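Local atomic coordinates of fimbria adhesin protein (Klebsiella pneumoniae, PDB entry 3U4K), a protein that probably mediates attachment of the bacterium to human collagen V as a fimbrial adhesin, of which this chain is the receptor-binding domain. Residues Ile35-Gly40 with Thr168-Asp173; Asn65-Thr70 with Ser127-Gly132; Asn74-Ser79 with Ser120-Gly125; Ser148-Ser153 with Ala174-Ser179. One frame throughout, in Å; residues are numbered along the deposited sequence.

Contact 1: residues Ile35-Gly40 with Thr168-Asp173; sequences INMAMG and TSLNAD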
loop_
_atom_site.group_PDB
_atom_site.type_symbol
_atom_site.label_atom_id
_atom_site.label_comp_id
_atom_site.label_asym_id
_atom_site.label_seq_id
_atom_site.Cartn_x
_atom_site.Cartn_y
_atom_site.Cartn_z
ATOM N N ILE A 35 -6.676 4.561 -4.694
ATOM C CA ILE A 35 -6.098 3.730 -5.738
ATOM C C ILE A 35 -6.667 2.322 -5.609
ATOM O O ILE A 35 -6.529 1.683 -4.561
ATOM C CB ILE A 35 -4.556 3.675 -5.640
ATOM C CG1 ILE A 35 -3.955 5.073 -5.779
ATOM C CG2 ILE A 35 -3.983 2.754 -6.707
ATOM C CD1 ILE A 35 -2.531 5.185 -5.284
ATOM N N ASN A 36 -7.325 1.854 -6.667
ATOM C CA ASN A 36 -7.671 0.442 -6.786
ATOM C C ASN A 36 -6.451 -0.302 -7.330
ATOM O O ASN A 36 -5.991 -0.027 -8.438
ATOM C CB ASN A 36 -8.895 0.250 -7.690
ATOM C CG ASN A 36 -9.198 -1.214 -7.974
ATOM O OD1 ASN A 36 -9.149 -2.068 -7.081
ATOM N ND2 ASN A 36 -9.521 -1.510 -9.227
HETATM N N MSE A 37 -5.932 -1.240 -6.543
HETATM C CA MSE A 37 -4.650 -1.887 -6.847
HETATM C C MSE A 37 -4.776 -3.119 -7.716
HETATM O O MSE A 37 -4.036 -4.087 -7.535
HETATM C CB MSE A 37 -3.936 -2.212 -5.534
HETATM C CG MSE A 37 -3.631 -0.943 -4.737
HETATM SE SE MSE A 37 -2.459 -1.314 -3.190
HETATM C CE MSE A 37 -3.643 -2.545 -2.204
ATOM N N ALA A 38 -5.702 -3.087 -8.675
ATOM C CA ALA A 38 -5.952 -4.222 -9.569
ATOM C C ALA A 38 -4.718 -4.590 -10.392
ATOM O O ALA A 38 -4.167 -3.752 -11.112
ATOM C CB ALA A 38 -7.137 -3.932 -10.480
HETATM N N MSE A 39 -4.289 -5.847 -10.271
HETATM C CA MSE A 39 -3.091 -6.334 -10.964
HETATM C C MSE A 39 -3.417 -7.470 -11.898
HETATM O O MSE A 39 -2.604 -7.825 -12.750
HETATM C CB MSE A 39 -2.020 -6.759 -9.957
HETATM C CG MSE A 39 -1.432 -5.548 -9.231
HETATM SE SE MSE A 39 0.353 -5.895 -8.447
HETATM C CE MSE A 39 1.301 -6.446 -10.089
ATOM N N GLY A 40 -4.609 -8.044 -11.754
ATOM C CA GLY A 40 -5.027 -9.188 -12.565
ATOM C C GLY A 40 -4.369 -10.500 -12.162
ATOM O O GLY A 40 -4.023 -10.706 -10.991
ATOM N N THR A 168 -5.508 3.014 -0.340
ATOM C CA THR A 168 -5.376 2.018 -1.404
ATOM C C THR A 168 -6.095 0.731 -1.016
ATOM O O THR A 168 -6.002 0.278 0.126
ATOM C CB THR A 168 -3.905 1.706 -1.749
ATOM O OG1 THR A 168 -3.300 0.979 -0.676
ATOM C CG2 THR A 168 -3.113 2.981 -2.022
ATOM N N SER A 169 -6.807 0.148 -1.977
ATOM C CA SER A 169 -7.655 -1.013 -1.717
ATOM C C SER A 169 -7.803 -1.933 -2.935
ATOM O O SER A 169 -7.309 -1.630 -4.027
ATOM C CB SER A 169 -9.031 -0.548 -1.234
ATOM O OG SER A 169 -9.695 0.197 -2.239
ATOM N N LEU A 170 -8.484 -3.061 -2.732
ATOM C CA LEU A 170 -8.758 -4.021 -3.799
ATOM C C LEU A 170 -10.241 -4.322 -3.915
ATOM O O LEU A 170 -10.969 -4.282 -2.922
ATOM C CB LEU A 170 -8.005 -5.329 -3.551
ATOM C CG LEU A 170 -6.515 -5.391 -3.885
ATOM C CD1 LEU A 170 -5.920 -6.701 -3.393
ATOM C CD2 LEU A 170 -6.284 -5.230 -5.379
ATOM N N ASN A 171 -10.676 -4.622 -5.136
ATOM C CA ASN A 171 -12.014 -5.151 -5.387
ATOM C C ASN A 171 -12.042 -6.663 -5.178
ATOM O O ASN A 171 -11.154 -7.231 -4.536
ATOM C CB ASN A 171 -12.452 -4.827 -6.817
ATOM C CG ASN A 171 -12.741 -3.357 -7.022
ATOM O OD1 ASN A 171 -13.487 -2.742 -6.258
ATOM N ND2 ASN A 171 -12.157 -2.784 -8.068
ATOM N N ALA A 172 -13.076 -7.306 -5.713
ATOM C CA ALA A 172 -13.107 -8.757 -5.817
ATOM C C ALA A 172 -12.409 -9.161 -7.114
ATOM O O ALA A 172 -12.612 -8.529 -8.157
ATOM C CB ALA A 172 -14.539 -9.264 -5.790
ATOM N N ASP A 173 -11.580 -10.202 -7.030
ATOM C CA ASP A 173 -10.822 -10.739 -8.175
ATOM C C ASP A 173 -9.994 -9.678 -8.906
ATOM O O ASP A 173 -10.069 -9.548 -10.131
ATOM C CB ASP A 173 -11.741 -11.488 -9.158
ATOM C CG ASP A 173 -12.463 -12.665 -8.517
ATOM O OD1 ASP A 173 -11.973 -13.206 -7.498
ATOM O OD2 ASP A 173 -13.526 -13.057 -9.042
#
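Two backbone hydrogen bonds join Ile35-Gly40 to Thr168-Asp173, and both run through Ser169. Its N-H reaches Ile35 O at 3.0 Å, and its own carbonyl O accepts from Met37 N at 2.9 Å, both bonds nearly straight. Asn36, lying between the two bonded residues, sends its CA toward Ser169 O as a longer CA-H...O contact. This one-residue bracketing is the parallel beta pattern: strands 33-36 and 166-170 run the same way at one edge of the mixed sheet in the jelly-roll barrel, and the pairing ends where the chain turns away after Asn36. On the face that carries Ile35 and Thr168, the two side chains lie side by side, with Thr168 CG2 4.0 Å from both CB and CD1 of Ile35. In Met37, a selenomethionine, CG anti to the carbonyl carbon (chi1 -62°) and an extended chi2 carry SE to 3.5 Å from Thr168 OG1. Its CB packs 3.8 Å from Leu170 CD2, a methyl that also meets Met37 O. The side chains of Ile35 and Met37 continue onto Trp59 of strand 53-61. On the face of Asn36 and Ser169, the Asn36 side chain crosses that of Asn171, just beyond the strand, at about a right angle; their amide planes are 53° apart and touch without a hydrogen bond.

Contact 2: residues Asn65-Thr70 with Ser127-Gly132; sequences NTIYVT and SFRLAG. Unlike the reference sequence in segment 127-132: Ala131 (reference Val).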
loop_
_atom_site.group_PDB
_atom_site.type_symbol
_atom_site.label_atom_id
_atom_site.label_comp_id
_atom_site.label_asym_id
_atom_site.label_seq_id
_atom_site.Cartn_x
_atom_site.Cartn_y
_atom_site.Cartn_z
ATOM N N ASN A 65 -3.562 20.888 -6.793
ATOM C CA ASN A 65 -3.870 22.075 -6.001
ATOM C C ASN A 65 -4.869 21.810 -4.874
ATOM O O ASN A 65 -5.083 22.666 -4.013
ATOM C CB ASN A 65 -4.369 23.206 -6.905
ATOM C CG ASN A 65 -3.239 23.910 -7.640
ATOM O OD1 ASN A 65 -2.093 23.928 -7.183
ATOM N ND2 ASN A 65 -3.561 24.505 -8.784
ATOM N N THR A 66 -5.460 20.614 -4.882
ATOM C CA THR A 66 -6.497 20.231 -3.925
ATOM C C THR A 66 -5.947 20.146 -2.503
ATOM O O THR A 66 -4.845 19.631 -2.280
ATOM C CB THR A 66 -7.150 18.887 -4.313
ATOM O OG1 THR A 66 -7.446 18.884 -5.714
ATOM C CG2 THR A 66 -8.443 18.660 -3.538
ATOM N N ILE A 67 -6.729 20.666 -1.556
ATOM C CA ILE A 67 -6.367 20.686 -0.139
ATOM C C ILE A 67 -7.136 19.588 0.593
ATOM O O ILE A 67 -8.370 19.576 0.592
ATOM C CB ILE A 67 -6.685 22.057 0.524
ATOM C CG1 ILE A 67 -6.403 23.241 -0.424
ATOM C CG2 ILE A 67 -5.965 22.196 1.861
ATOM C CD1 ILE A 67 -4.946 23.470 -0.786
ATOM N N TYR A 68 -6.405 18.670 1.217
ATOM C CA TYR A 68 -7.020 17.544 1.915
ATOM C C TYR A 68 -7.169 17.813 3.405
ATOM O O TYR A 68 -8.121 17.344 4.023
ATOM C CB TYR A 68 -6.233 16.245 1.673
ATOM C CG TYR A 68 -6.152 15.844 0.214
ATOM C CD1 TYR A 68 -7.104 14.998 -0.353
ATOM C CD2 TYR A 68 -5.131 16.323 -0.601
ATOM C CE1 TYR A 68 -7.038 14.640 -1.692
ATOM C CE2 TYR A 68 -5.056 15.974 -1.938
ATOM C CZ TYR A 68 -6.008 15.131 -2.477
ATOM O OH TYR A 68 -5.920 14.787 -3.806
ATOM N N VAL A 69 -6.227 18.560 3.977
ATOM C CA VAL A 69 -6.290 18.951 5.391
ATOM C C VAL A 69 -6.138 20.466 5.540
ATOM O O VAL A 69 -5.229 21.068 4.959
ATOM C CB VAL A 69 -5.225 18.230 6.249
ATOM C CG1 VAL A 69 -5.423 18.524 7.728
ATOM C CG2 VAL A 69 -5.269 16.729 6.013
ATOM N N THR A 70 -7.037 21.064 6.323
ATOM C CA THR A 70 -7.062 22.505 6.571
ATOM C C THR A 70 -7.235 22.773 8.064
ATOM O O THR A 70 -8.017 22.096 8.733
ATOM C CB THR A 70 -8.210 23.174 5.790
ATOM O OG1 THR A 70 -8.172 22.735 4.426
ATOM C CG2 THR A 70 -8.096 24.695 5.827
ATOM N N SER A 127 -2.606 24.728 5.616
ATOM C CA SER A 127 -3.217 23.986 4.514
ATOM C C SER A 127 -2.273 22.869 4.083
ATOM O O SER A 127 -1.046 23.026 4.131
ATOM C CB SER A 127 -3.508 24.905 3.327
ATOM O OG SER A 127 -4.686 25.661 3.538
ATOM N N PHE A 128 -2.845 21.740 3.668
ATOM C CA PHE A 128 -2.052 20.567 3.309
ATOM C C PHE A 128 -2.519 19.930 2.006
ATOM O O PHE A 128 -3.677 19.521 1.879
ATOM C CB PHE A 128 -2.072 19.538 4.444
ATOM C CG PHE A 128 -1.508 20.051 5.739
ATOM C CD1 PHE A 128 -0.168 19.861 6.054
ATOM C CD2 PHE A 128 -2.319 20.726 6.652
ATOM C CE1 PHE A 128 0.355 20.334 7.250
ATOM C CE2 PHE A 128 -1.799 21.206 7.845
ATOM C CZ PHE A 128 -0.460 21.007 8.145
ATOM N N ARG A 129 -1.606 19.862 1.041
ATOM C CA ARG A 129 -1.843 19.167 -0.221
ATOM C C ARG A 129 -1.163 17.803 -0.203
ATOM O O ARG A 129 -0.294 17.541 0.638
ATOM C CB ARG A 129 -1.289 19.973 -1.401
ATOM C CG ARG A 129 -1.942 21.324 -1.638
ATOM C CD ARG A 129 -1.392 22.005 -2.886
ATOM N NE ARG A 129 0.030 22.351 -2.781
ATOM C CZ ARG A 129 1.024 21.707 -3.397
ATOM N NH1 ARG A 129 0.777 20.661 -4.183
ATOM N NH2 ARG A 129 2.274 22.117 -3.228
ATOM N N LEU A 130 -1.566 16.936 -1.133
ATOM C CA LEU A 130 -0.840 15.699 -1.397
ATOM C C LEU A 130 0.156 15.929 -2.515
ATOM O O LEU A 130 -0.215 16.340 -3.619
ATOM C CB LEU A 130 -1.788 14.555 -1.755
ATOM C CG LEU A 130 -2.314 13.708 -0.594
ATOM C CD1 LEU A 130 -3.377 12.744 -1.094
ATOM C CD2 LEU A 130 -1.189 12.956 0.107
ATOM N N ALA A 131 1.425 15.676 -2.205
ATOM C CA ALA A 131 2.520 15.853 -3.150
ATOM C C ALA A 131 2.436 14.807 -4.245
ATOM O O ALA A 131 2.371 13.610 -3.959
ATOM C CB ALA A 131 3.858 15.758 -2.431
ATOM N N GLY A 132 2.418 15.266 -5.495
ATOM C CA GLY A 132 2.451 14.376 -6.652
ATOM C C GLY A 132 3.509 13.309 -6.459
ATOM O O GLY A 132 4.667 13.614 -6.145
#
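Tyr68 and Leu130 meet because Tyr68 CG stands anti to its carbonyl carbon (chi1 -60°) and the ring plane stands square to the plane of CA, CB and CG (chi2 -91°), which offers a face to the leucine. Leu130 CD1 sits over that face, 3.9 Å from the ring centroid and offset toward the rim, in a CH-pi contact, while Leu130 CB touches Tyr68 CE2 at 3.6 Å. Phe128 has the same first torsion (chi1 -60°), which lays its CD2 edge against Val69, with Phe128 CD2 3.9 Å from Val69 CB and close to the valine carbonyl. Between these two packings the backbone forms a classic beta bulge: Tyr68 and Val69 both face Phe128, whose O accepts from Tyr68 N at 2.9 Å and, weakly, from Val69 N at 3.4 Å. Phe128 N returns a bond to Val69 O at 2.8 Å. Farther along, the aliphatic part of Arg129 runs past Thr66 O and Ile67 CD1, and its NH1 bonds to Asn64 O. Tyr68 and Leu130 both also touch Tyr33, and Val69 and Phe128 both reach Leu77. A single carbonyl thus serves two successive amides where the chain turns its corner, and the side chains that meet across the segments do so mainly through carbon atoms.

Contact 3: residues Asn74-Ser79 with Ser120-Gly125; sequences NTTLKS and SYTTTG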
loop_
_atom_site.group_PDB
_atom_site.type_symbol
_atom_site.label_atom_id
_atom_site.label_comp_id
_atom_site.label_asym_id
_atom_site.label_seq_id
_atom_site.Cartn_x
_atom_site.Cartn_y
_atom_site.Cartn_z
ATOM N N ASN A 74 -1.524 27.902 12.278
ATOM C CA ASN A 74 -0.401 27.164 11.732
ATOM C C ASN A 74 -0.142 25.984 12.664
ATOM O O ASN A 74 0.188 26.164 13.839
ATOM C CB ASN A 74 0.833 28.056 11.610
ATOM C CG ASN A 74 1.711 27.673 10.438
ATOM O OD1 ASN A 74 2.770 27.065 10.613
ATOM N ND2 ASN A 74 1.271 28.021 9.228
ATOM N N THR A 75 -0.321 24.777 12.137
ATOM C CA THR A 75 -0.294 23.564 12.948
ATOM C C THR A 75 0.807 22.616 12.494
ATOM O O THR A 75 1.077 22.494 11.299
ATOM C CB THR A 75 -1.658 22.837 12.894
ATOM O OG1 THR A 75 -2.707 23.757 13.228
ATOM C CG2 THR A 75 -1.695 21.655 13.859
ATOM N N THR A 76 1.438 21.957 13.463
ATOM C CA THR A 76 2.417 20.902 13.197
ATOM C C THR A 76 1.758 19.514 13.264
ATOM O O THR A 76 1.332 19.064 14.330
ATOM C CB THR A 76 3.648 21.005 14.133
ATOM O OG1 THR A 76 4.488 19.859 13.952
ATOM C CG2 THR A 76 3.239 21.116 15.611
ATOM N N LEU A 77 1.667 18.852 12.113
ATOM C CA LEU A 77 0.936 17.586 12.002
ATOM C C LEU A 77 1.808 16.373 11.718
ATOM O O LEU A 77 2.782 16.452 10.964
ATOM C CB LEU A 77 -0.156 17.679 10.930
ATOM C CG LEU A 77 -1.466 18.390 11.278
ATOM C CD1 LEU A 77 -2.371 18.415 10.057
ATOM C CD2 LEU A 77 -2.181 17.737 12.456
ATOM N N LYS A 78 1.432 15.251 12.326
ATOM C CA LYS A 78 2.090 13.967 12.110
ATOM C C LYS A 78 1.157 13.029 11.335
ATOM O O LYS A 78 0.112 12.618 11.845
ATOM C CB LYS A 78 2.490 13.359 13.456
ATOM C CG LYS A 78 3.067 11.956 13.394
ATOM C CD LYS A 78 3.139 11.353 14.789
ATOM C CE LYS A 78 3.526 9.883 14.756
ATOM N NZ LYS A 78 4.912 9.686 14.252
ATOM N N SER A 79 1.534 12.711 10.098
ATOM C CA SER A 79 0.757 11.795 9.258
ATOM C C SER A 79 1.348 10.393 9.264
ATOM O O SER A 79 2.528 10.212 8.973
ATOM C CB SER A 79 0.667 12.311 7.820
ATOM O OG SER A 79 -0.375 13.258 7.682
ATOM N N SER A 120 5.876 7.287 9.219
ATOM C CA SER A 120 5.155 8.502 9.586
ATOM C C SER A 120 5.899 9.739 9.110
ATOM O O SER A 120 7.128 9.760 9.093
ATOM C CB SER A 120 4.923 8.568 11.094
ATOM O OG SER A 120 6.147 8.499 11.798
ATOM N N TYR A 121 5.145 10.759 8.711
ATOM C CA TYR A 121 5.721 12.018 8.246
ATOM C C TYR A 121 5.215 13.211 9.053
ATOM O O TYR A 121 4.023 13.311 9.359
ATOM C CB TYR A 121 5.443 12.221 6.754
ATOM C CG TYR A 121 6.056 13.481 6.181
ATOM C CD1 TYR A 121 7.443 13.626 6.082
ATOM C CD2 TYR A 121 5.251 14.527 5.736
ATOM C CE1 TYR A 121 8.007 14.779 5.559
ATOM C CE2 TYR A 121 5.806 15.684 5.209
ATOM C CZ TYR A 121 7.181 15.805 5.123
ATOM O OH TYR A 121 7.730 16.952 4.600
ATOM N N THR A 122 6.131 14.115 9.392
ATOM C CA THR A 122 5.791 15.313 10.151
ATOM C C THR A 122 6.110 16.581 9.366
ATOM O O THR A 122 7.187 16.709 8.780
ATOM C CB THR A 122 6.503 15.342 11.516
ATOM O OG1 THR A 122 6.367 14.066 12.151
ATOM C CG2 THR A 122 5.898 16.414 12.418
ATOM N N THR A 123 5.153 17.505 9.355
ATOM C CA THR A 123 5.312 18.817 8.727
ATOM C C THR A 123 4.426 19.855 9.430
ATOM O O THR A 123 3.604 19.507 10.284
ATOM C CB THR A 123 5.023 18.774 7.205
ATOM O OG1 THR A 123 5.312 20.050 6.620
ATOM C CG2 THR A 123 3.567 18.406 6.927
ATOM N N THR A 124 4.600 21.123 9.067
ATOM C CA THR A 124 3.879 22.221 9.707
ATOM C C THR A 124 3.262 23.145 8.657
ATOM O O THR A 124 3.867 23.408 7.618
ATOM C CB THR A 124 4.802 22.999 10.674
ATOM O OG1 THR A 124 5.468 22.071 11.538
ATOM C CG2 THR A 124 4.015 23.984 11.533
ATOM N N GLY A 125 2.049 23.618 8.933
ATOM C CA GLY A 125 1.323 24.495 8.015
ATOM C C GLY A 125 -0.118 24.669 8.449
ATOM O O GLY A 125 -0.505 24.231 9.535
#
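Gly125, Thr124 and Lys78 bury much of the surface in this antiparallel pairing, which sets strand 119-125 at the edge of a five-strand sheet of the jelly roll. The axes of the two segments approach to 4.4 Å at 167°. Gly125 exchanges two backbone bonds with Thr75, giving its O to Thr75 N at 2.7 Å and its N-H to Thr75 O. Neither donor lies in the plane of the carbonyl it meets; Thr75 N stands 38° out of that of Gly125. The Asn74 amide lies against Gly125 CA and C, its ND2 3.7 Å from each. Leu77 with Thr123 and Ser79 with Tyr121 repeat the two-bond exchange, so six backbone bonds join the strands. Thr124, on the face with Thr76, stands at a non-hydrogen-bonded pair and splits its branches: CG2, anti to the backbone N, reaches Thr75 O and Asn74 OD1, whereas OG1 comes 3.3 Å from Thr76 CB. On the opposite face Thr123 touches Phe128, while Ser79 and Tyr121 touch Tyr159. Lys78 runs out extended from the Thr124 side of the sheet, its CG passing Thr122 OG1, and turns at its last torsion (chi4 66°) to place NZ 3.0 Å from Ser120 OG in a weak hydrogen bond.

Contact 4: residues Ser148-Ser153 with Ala174-Ser179; sequences SGTLAS and AITIVS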
loop_
_atom_site.group_PDB
_atom_site.type_symbol
_atom_site.label_atom_id
_atom_site.label_comp_id
_atom_site.label_asym_id
_atom_site.label_seq_id
_atom_site.Cartn_x
_atom_site.Cartn_y
_atom_site.Cartn_z
ATOM N N SER A 148 -1.480 -20.802 -3.988
ATOM C CA SER A 148 -2.325 -20.077 -4.928
ATOM C C SER A 148 -3.499 -19.430 -4.205
ATOM O O SER A 148 -3.736 -19.707 -3.029
ATOM C CB SER A 148 -2.831 -21.008 -6.035
ATOM O OG SER A 148 -1.811 -21.282 -6.979
ATOM N N GLY A 149 -4.228 -18.563 -4.907
ATOM C CA GLY A 149 -5.401 -17.905 -4.338
ATOM C C GLY A 149 -5.642 -16.492 -4.839
ATOM O O GLY A 149 -4.828 -15.932 -5.578
ATOM N N THR A 150 -6.777 -15.927 -4.431
ATOM C CA THR A 150 -7.146 -14.554 -4.760
ATOM C C THR A 150 -7.172 -13.735 -3.476
ATOM O O THR A 150 -7.688 -14.190 -2.454
ATOM C CB THR A 150 -8.529 -14.489 -5.438
ATOM O OG1 THR A 150 -8.575 -15.426 -6.519
ATOM C CG2 THR A 150 -8.811 -13.097 -5.978
ATOM N N LEU A 151 -6.604 -12.533 -3.532
ATOM C CA LEU A 151 -6.525 -11.661 -2.361
ATOM C C LEU A 151 -7.886 -11.100 -1.966
ATOM O O LEU A 151 -8.739 -10.861 -2.824
ATOM C CB LEU A 151 -5.527 -10.530 -2.595
ATOM C CG LEU A 151 -4.064 -10.964 -2.692
ATOM C CD1 LEU A 151 -3.202 -9.831 -3.211
ATOM C CD2 LEU A 151 -3.560 -11.446 -1.343
ATOM N N ALA A 152 -8.070 -10.900 -0.663
ATOM C CA ALA A 152 -9.340 -10.437 -0.100
ATOM C C ALA A 152 -9.699 -9.014 -0.517
ATOM O O ALA A 152 -8.831 -8.152 -0.653
ATOM C CB ALA A 152 -9.318 -10.551 1.417
ATOM N N SER A 153 -10.993 -8.786 -0.715
ATOM C CA SER A 153 -11.524 -7.466 -1.044
ATOM C C SER A 153 -11.438 -6.505 0.150
ATOM O O SER A 153 -11.487 -6.933 1.307
ATOM C CB SER A 153 -12.976 -7.608 -1.502
ATOM O OG SER A 153 -13.533 -6.355 -1.842
ATOM N N ALA A 174 -9.208 -8.925 -8.144
ATOM C CA ALA A 174 -8.345 -7.893 -8.713
ATOM C C ALA A 174 -6.891 -8.355 -8.751
ATOM O O ALA A 174 -6.120 -7.921 -9.607
ATOM C CB ALA A 174 -8.487 -6.591 -7.939
ATOM N N ILE A 175 -6.523 -9.223 -7.811
ATOM C CA ILE A 175 -5.221 -9.892 -7.832
ATOM C C ILE A 175 -5.375 -11.393 -7.568
ATOM O O ILE A 175 -5.749 -11.810 -6.466
ATOM C CB ILE A 175 -4.222 -9.290 -6.819
ATOM C CG1 ILE A 175 -4.035 -7.787 -7.053
ATOM C CG2 ILE A 175 -2.882 -10.015 -6.907
ATOM C CD1 ILE A 175 -3.144 -7.100 -6.038
ATOM N N THR A 176 -5.086 -12.195 -8.590
ATOM C CA THR A 176 -5.081 -13.651 -8.459
ATOM C C THR A 176 -3.662 -14.184 -8.655
ATOM O O THR A 176 -3.033 -13.936 -9.685
ATOM C CB THR A 176 -6.035 -14.325 -9.468
ATOM O OG1 THR A 176 -7.236 -13.551 -9.590
ATOM C CG2 THR A 176 -6.389 -15.734 -9.012
ATOM N N ILE A 177 -3.167 -14.903 -7.651
ATOM C CA ILE A 177 -1.835 -15.505 -7.703
ATOM C C ILE A 177 -1.950 -17.007 -7.924
ATOM O O ILE A 177 -2.530 -17.720 -7.103
ATOM C CB ILE A 177 -1.032 -15.235 -6.413
ATOM C CG1 ILE A 177 -0.961 -13.732 -6.111
ATOM C CG2 ILE A 177 0.356 -15.857 -6.496
ATOM C CD1 ILE A 177 -0.344 -12.883 -7.202
ATOM N N VAL A 178 -1.397 -17.474 -9.039
ATOM C CA VAL A 178 -1.453 -18.882 -9.412
ATOM C C VAL A 178 -0.044 -19.436 -9.604
ATOM O O VAL A 178 0.584 -19.221 -10.638
ATOM C CB VAL A 178 -2.300 -19.101 -10.689
ATOM C CG1 VAL A 178 -2.308 -20.567 -11.097
ATOM C CG2 VAL A 178 -3.727 -18.608 -10.482
ATOM N N SER A 179 0.457 -20.134 -8.591
ATOM C CA SER A 179 1.720 -20.852 -8.712
ATOM C C SER A 179 1.438 -22.332 -8.961
ATOM O O SER A 179 0.747 -22.969 -8.163
ATOM C CB SER A 179 2.588 -20.660 -7.466
ATOM O OG SER A 179 1.850 -20.890 -6.278
#
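Gly149 and Ile177 form the centre of the backbone bonding between Ser148-Ser153 and Ala174-Ser179. Ile177 N gives to Gly149 O at 2.8 Å and Gly149 N to Ile177 O at 2.9 Å, the two reciprocal bonds of an antiparallel hydrogen-bonded pair. Leu151 N adds a third, nearly straight bond to Ile175 O (3.1 Å). The backbone angles of Gly149 (147/174°) would force a side chain against the preceding carbonyl O, which suits glycine at this point.

One side chain joins the polar contacts. Ser148 OG, anti to its carbonyl carbon (chi1 -76°), leans over the end of the pairing and accepts a weak, bent bond from Ser179 N at 3.0 Å. The hydroxyl of Ser179 itself is engaged by the carbonyls of Gly147 and Thr146, so the polar groups here tie the far end of 174-179 to the chain leading into Ser148.

Among the packing contacts, Thr150 and Thr176 share a non-hydrogen-bonded pair. Their side chains cross at a slant, and Thr150 OG1 comes 3.3 Å from Thr176 CG2 while Thr150 CG2 rests near Ile175 O. On the other face Leu151 CD1 touches Ile175 CG2 at 3.7 Å and lies close to Ile175 CB and CD1 as well.

Strand 149-150 is an outer strand of a small mixed sheet in which 175-178 is the middle one, its other edge bonded in parallel to strand 40-43. Leu151 and Ile175 both lean on Leu170 of strand 166-170, and Ile175 and Ile177 reach Leu137 and Ile139 of strand 133-141.

In the fold
The four contacts fall into two touching pairs, 1 with 4 and 2 with 3; contact 4 lies across the chain's centre from both 2 and 3, and contact 1 across it from 3. Contacts 1 and 4, with centres 11 Å apart, join where Ala174 O lies 2.8 Å from Met39 N and 2.6 Å from Gly40 N, probably hydrogen-bonded to both, and Met37 O packs on Ile175 CD1; thus strands 166-170 and 175-178, successive in the chain, take successive partners from 33-43. Contacts 2 and 3 have centres 12 Å apart and meet through Phe128, whose CE2 lies 3.6 Å from Leu77 CD1. Contacts 1 and 3 occupy opposite edges of one five-strand sheet, centres 29 Å apart.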